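Local coordinates for ginlfy protein (Ginkgo biloba, PDB 4UDE), which is probably a DNA-binding transcription factor of the FLO/LFY family, represented here by the SAM oligomerization domain from its N-terminal part, at residues V39-E43 and Q44-D48; R74-K77 and R78-E82. All coordinates share one frame; numbering follows the deposited sequence.

Contact 1. Residues V39-E43 and Q44-D48; sequences VNMTE and QELDD
Thr-42 and Glu-45 exchange two hydrogen bonds across the start of helix 43-55, each side chain taking up the backbone N-H of the other residue. The OG1 of Thr-42 accepts from Glu-45 N at 3.2 Å; the hydroxyl sits between the backbone N and the carbonyl carbon (chi1 64°), which turns it toward the first turn of the helix. In return Thr-42 N donates to Glu-45 OE1 at 3.0 Å, nearly straight at 164°, reaching the oxygen from above the carboxylate plane. The reciprocal pair defines a capping box with Thr-42 as N-cap, and in this SAM domain it marks the passage from the loop after helix 35-39 into helix 43-55. Backbone bonds continue from the cap: Leu-46 N to Thr-42 O and Asp-47 N to Glu-43 O, both 3.0 Å.

Among the apolar groups, Met-41 bends at its thioether (chi3 63°), bringing CE within 3.9 Å of Leu-46 CD2. The same Met-41 CE also lies by the backbone carbonyl of Glu-45, 3.6 Å from Glu-45 O. With an alanine in place of Leu-46, the Met-41 methyl would probably lose one of its apolar neighbours and the Thr-42 carbonyl part of its cover, since Leu-46 CG lies 3.4 Å from Thr-42 O.

Two acidic side chains reach helix 63-83: Glu-43 forms a salt bridge with Arg-74, and Asp-47 one with Lys-70.

Contact 2. Residues R74-K77 and R78-E82; sequences RAEK and RRLDE
The guanidinium of Arg-79 meets the Glu-76 carboxylate at its edge, whereas that of Arg-78 has the CA of Ala-75 over one face. In the salt bridge with Glu-76, Arg-79 grips side-on, giving one nitrogen to each oxygen: NE donates to Glu-76 OE1 at 2.8 Å, almost linear at 177°, and NH2 donates to Glu-76 OE2, also at 2.8 Å. Both oxygens are approached on their syn sides, and the two planes are turned 34° from each other, so the fork is twisted instead of flat. Held at both oxygens, the Glu-76 carboxylate probably turns little about its last bond while the pair is intact. The two side chains run alongside each other in the same direction; Glu-76 carries CG anti to the backbone N (chi1 -176°), then bends at chi2 to turn its carboxylate toward Arg-79.

Over the face of the Arg-78 guanidinium, Ala-75 CA lies 3.9 Å from Arg-78 NH1, a van der Waals contact.

These are i to i+3 pairs on a surface stretch of helix 63-83, the last helix of the SAM domain. The turns beneath them are regular: Arg-78 N, Arg-79 N, Leu-80 N and Asp-81 N each donate to the carbonyl four residues earlier, and Leu-80 N reaches Glu-76 O at 2.9 Å.

Leu-80 lies across Glu-76, its CD1 being 3.9 Å from CG and 3.5 Å from OE2 of that residue. Both side chains also touch Val-39 of helix 35-39. Lys-77 extends from the same helix as Leu-80, and its NZ hydrogen-bonds Met-41 O.

How the contacts relate
From the N terminus, the chain passes helices 2-15 and 22-30, then the short helix 35-39, before reaching contact 1, which closes the turn into helix 43-55. Contact 2 follows on helix 63-83, where it joins successive turns and closes no loop. The two are therefore in series, neither nested nor crossed, with centres about 14 Å apart. They nevertheless meet in space, through the salt bridge and the hydrogen bond that cross from one to the other. With Val-39 CG1 packed against Glu-76 CG at 3.6 Å, these links join the 39-43 segment to the C-terminal helix of the SAM domain.

Contact 1. Residues V39-E43 and Q44-D48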
# COMPACT_ATOMS: atom_id res chain seq x y z
N VAL A 39 -7.89 -0.03 1.36
CA VAL A 39 -9.05 0.43 0.55
C VAL A 39 -10.16 1.12 1.37
O VAL A 39 -11.03 1.79 0.79
CB VAL A 39 -9.59 -0.59 -0.49
CG1 VAL A 39 -8.44 -1.18 -1.33
CG2 VAL A 39 -10.41 -1.70 0.16
N ASN A 40 -10.11 0.99 2.69
CA ASN A 40 -11.10 1.62 3.55
C ASN A 40 -10.54 2.83 4.28
O ASN A 40 -11.25 3.42 5.11
CB ASN A 40 -11.69 0.59 4.50
CG ASN A 40 -12.79 -0.19 3.85
OD1 ASN A 40 -13.90 0.30 3.69
ND2 ASN A 40 -12.45 -1.35 3.34
N MET A 41 -9.27 3.21 3.98
CA MET A 41 -8.62 4.36 4.59
C MET A 41 -8.88 5.61 3.76
O MET A 41 -9.07 5.50 2.56
CB MET A 41 -7.10 4.13 4.72
CG MET A 41 -6.74 3.27 5.91
SD MET A 41 -5.04 2.62 5.88
CE MET A 41 -4.09 4.14 5.92
N THR A 42 -8.86 6.78 4.38
CA THR A 42 -9.07 8.01 3.61
C THR A 42 -7.74 8.42 2.95
O THR A 42 -6.67 7.91 3.32
CB THR A 42 -9.59 9.14 4.51
OG1 THR A 42 -8.60 9.44 5.48
CG2 THR A 42 -10.94 8.82 5.19
N GLU A 43 -7.80 9.36 2.00
CA GLU A 43 -6.61 9.94 1.34
C GLU A 43 -5.66 10.54 2.37
O GLU A 43 -4.44 10.38 2.24
CB GLU A 43 -7.03 11.04 0.36
CG GLU A 43 -7.76 10.49 -0.86
CD GLU A 43 -6.89 10.32 -2.09
OE1 GLU A 43 -5.87 11.03 -2.19
OE2 GLU A 43 -7.29 9.54 -2.98
N GLN A 44 -6.23 11.21 3.40
CA GLN A 44 -5.44 11.82 4.49
C GLN A 44 -4.74 10.74 5.34
O GLN A 44 -3.58 10.94 5.71
CB GLN A 44 -6.31 12.74 5.37
CG GLN A 44 -5.54 13.53 6.46
CD GLN A 44 -4.37 14.33 5.92
OE1 GLN A 44 -4.51 15.17 5.02
NE2 GLN A 44 -3.16 14.07 6.45
N GLU A 45 -5.41 9.60 5.61
CA GLU A 45 -4.83 8.50 6.39
C GLU A 45 -3.70 7.83 5.61
O GLU A 45 -2.68 7.48 6.19
CB GLU A 45 -5.90 7.48 6.82
CG GLU A 45 -6.88 8.08 7.83
CD GLU A 45 -8.13 7.25 8.12
OE1 GLU A 45 -8.45 6.36 7.31
OE2 GLU A 45 -8.79 7.50 9.15
N LEU A 46 -3.85 7.73 4.29
CA LEU A 46 -2.80 7.20 3.41
C LEU A 46 -1.59 8.16 3.42
O LEU A 46 -0.45 7.68 3.50
CB LEU A 46 -3.31 6.93 2.01
CG LEU A 46 -4.40 5.85 1.91
CD1 LEU A 46 -5.24 6.00 0.64
CD2 LEU A 46 -3.81 4.42 2.05
N ASP A 47 -1.83 9.52 3.44
CA ASP A 47 -0.74 10.51 3.54
C ASP A 47 0.04 10.34 4.84
O ASP A 47 1.27 10.40 4.83
CB ASP A 47 -1.27 11.95 3.43
CG ASP A 47 -1.79 12.32 2.05
OD1 ASP A 47 -1.24 11.80 1.05
OD2 ASP A 47 -2.73 13.15 1.96
N ASP A 48 -0.69 10.13 5.96
CA ASP A 48 -0.13 9.93 7.29
C ASP A 48 0.76 8.68 7.35
O ASP A 48 1.83 8.71 7.97
CB ASP A 48 -1.26 9.83 8.33
CG ASP A 48 -2.15 11.07 8.52
OD1 ASP A 48 -1.72 12.18 8.11
OD2 ASP A 48 -3.26 10.93 9.04

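Contact 2. Residues R74-K77 and R78-E82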
# COMPACT_ATOMS: atom_id res chain seq x y z
N ARG A 74 -6.39 4.29 -5.04
CA ARG A 74 -7.48 4.96 -5.80
C ARG A 74 -8.06 4.05 -6.85
O ARG A 74 -9.28 4.00 -6.99
CB ARG A 74 -6.99 6.22 -6.51
CG ARG A 74 -6.79 7.38 -5.60
CD ARG A 74 -6.13 8.50 -6.36
NE ARG A 74 -5.82 9.60 -5.46
CZ ARG A 74 -5.02 10.62 -5.77
NH1 ARG A 74 -4.43 10.66 -6.96
NH2 ARG A 74 -4.81 11.58 -4.90
N ALA A 75 -7.19 3.38 -7.63
CA ALA A 75 -7.60 2.48 -8.71
C ALA A 75 -8.36 1.31 -8.17
O ALA A 75 -9.37 0.92 -8.77
CB ALA A 75 -6.38 1.99 -9.48
N GLU A 76 -7.89 0.75 -7.03
CA GLU A 76 -8.57 -0.39 -6.41
C GLU A 76 -9.94 0.01 -5.87
O GLU A 76 -10.89 -0.74 -6.05
CB GLU A 76 -7.68 -1.08 -5.37
CG GLU A 76 -8.28 -2.35 -4.73
CD GLU A 76 -8.70 -3.52 -5.60
OE1 GLU A 76 -8.33 -3.57 -6.80
OE2 GLU A 76 -9.40 -4.41 -5.07
N LYS A 77 -10.06 1.21 -5.27
CA LYS A 77 -11.31 1.78 -4.75
C LYS A 77 -12.31 1.96 -5.90
O LYS A 77 -13.46 1.56 -5.78
CB LYS A 77 -11.07 3.14 -4.07
CG LYS A 77 -10.58 3.06 -2.62
CD LYS A 77 -10.32 4.48 -2.05
CE LYS A 77 -9.82 4.46 -0.61
NZ LYS A 77 -9.67 5.82 -0.01
N ARG A 78 -11.83 2.49 -7.04
CA ARG A 78 -12.65 2.69 -8.24
C ARG A 78 -13.07 1.34 -8.85
O ARG A 78 -14.23 1.19 -9.25
CB ARG A 78 -11.91 3.58 -9.25
CG ARG A 78 -12.73 3.95 -10.48
CD ARG A 78 -11.98 4.87 -11.43
NE ARG A 78 -10.79 4.22 -12.00
CZ ARG A 78 -9.54 4.50 -11.64
NH1 ARG A 78 -9.30 5.42 -10.71
NH2 ARG A 78 -8.52 3.86 -12.20
N ARG A 79 -12.16 0.34 -8.88
CA ARG A 79 -12.47 -1.00 -9.39
C ARG A 79 -13.56 -1.65 -8.51
O ARG A 79 -14.52 -2.19 -9.07
CB ARG A 79 -11.21 -1.88 -9.44
CG ARG A 79 -11.38 -3.18 -10.22
CD ARG A 79 -10.23 -4.15 -9.99
NE ARG A 79 -10.18 -4.67 -8.62
CZ ARG A 79 -10.94 -5.65 -8.14
NH1 ARG A 79 -11.83 -6.25 -8.92
NH2 ARG A 79 -10.82 -6.04 -6.88
N LEU A 80 -13.46 -1.54 -7.17
CA LEU A 80 -14.46 -2.12 -6.27
C LEU A 80 -15.85 -1.46 -6.35
O LEU A 80 -16.86 -2.17 -6.31
CB LEU A 80 -13.96 -2.21 -4.82
CG LEU A 80 -12.79 -3.17 -4.58
CD1 LEU A 80 -11.92 -2.70 -3.40
CD2 LEU A 80 -13.26 -4.61 -4.43
N ASP A 81 -15.89 -0.11 -6.47
CA ASP A 81 -17.12 0.68 -6.59
C ASP A 81 -17.87 0.35 -7.88
O ASP A 81 -19.08 0.13 -7.83
CB ASP A 81 -16.82 2.20 -6.51
CG ASP A 81 -16.33 2.71 -5.16
OD1 ASP A 81 -16.49 1.98 -4.15
OD2 ASP A 81 -15.79 3.84 -5.12
N GLU A 82 -17.15 0.32 -9.03
CA GLU A 82 -17.67 -0.02 -10.37
C GLU A 82 -18.22 -1.44 -10.41
O GLU A 82 -19.17 -1.70 -11.15
CB GLU A 82 -16.58 0.14 -11.44
CG GLU A 82 -16.31 1.58 -11.84
CD GLU A 82 -15.08 1.84 -12.70
OE1 GLU A 82 -14.36 0.87 -13.04
OE2 GLU A 82 -14.83 3.02 -13.03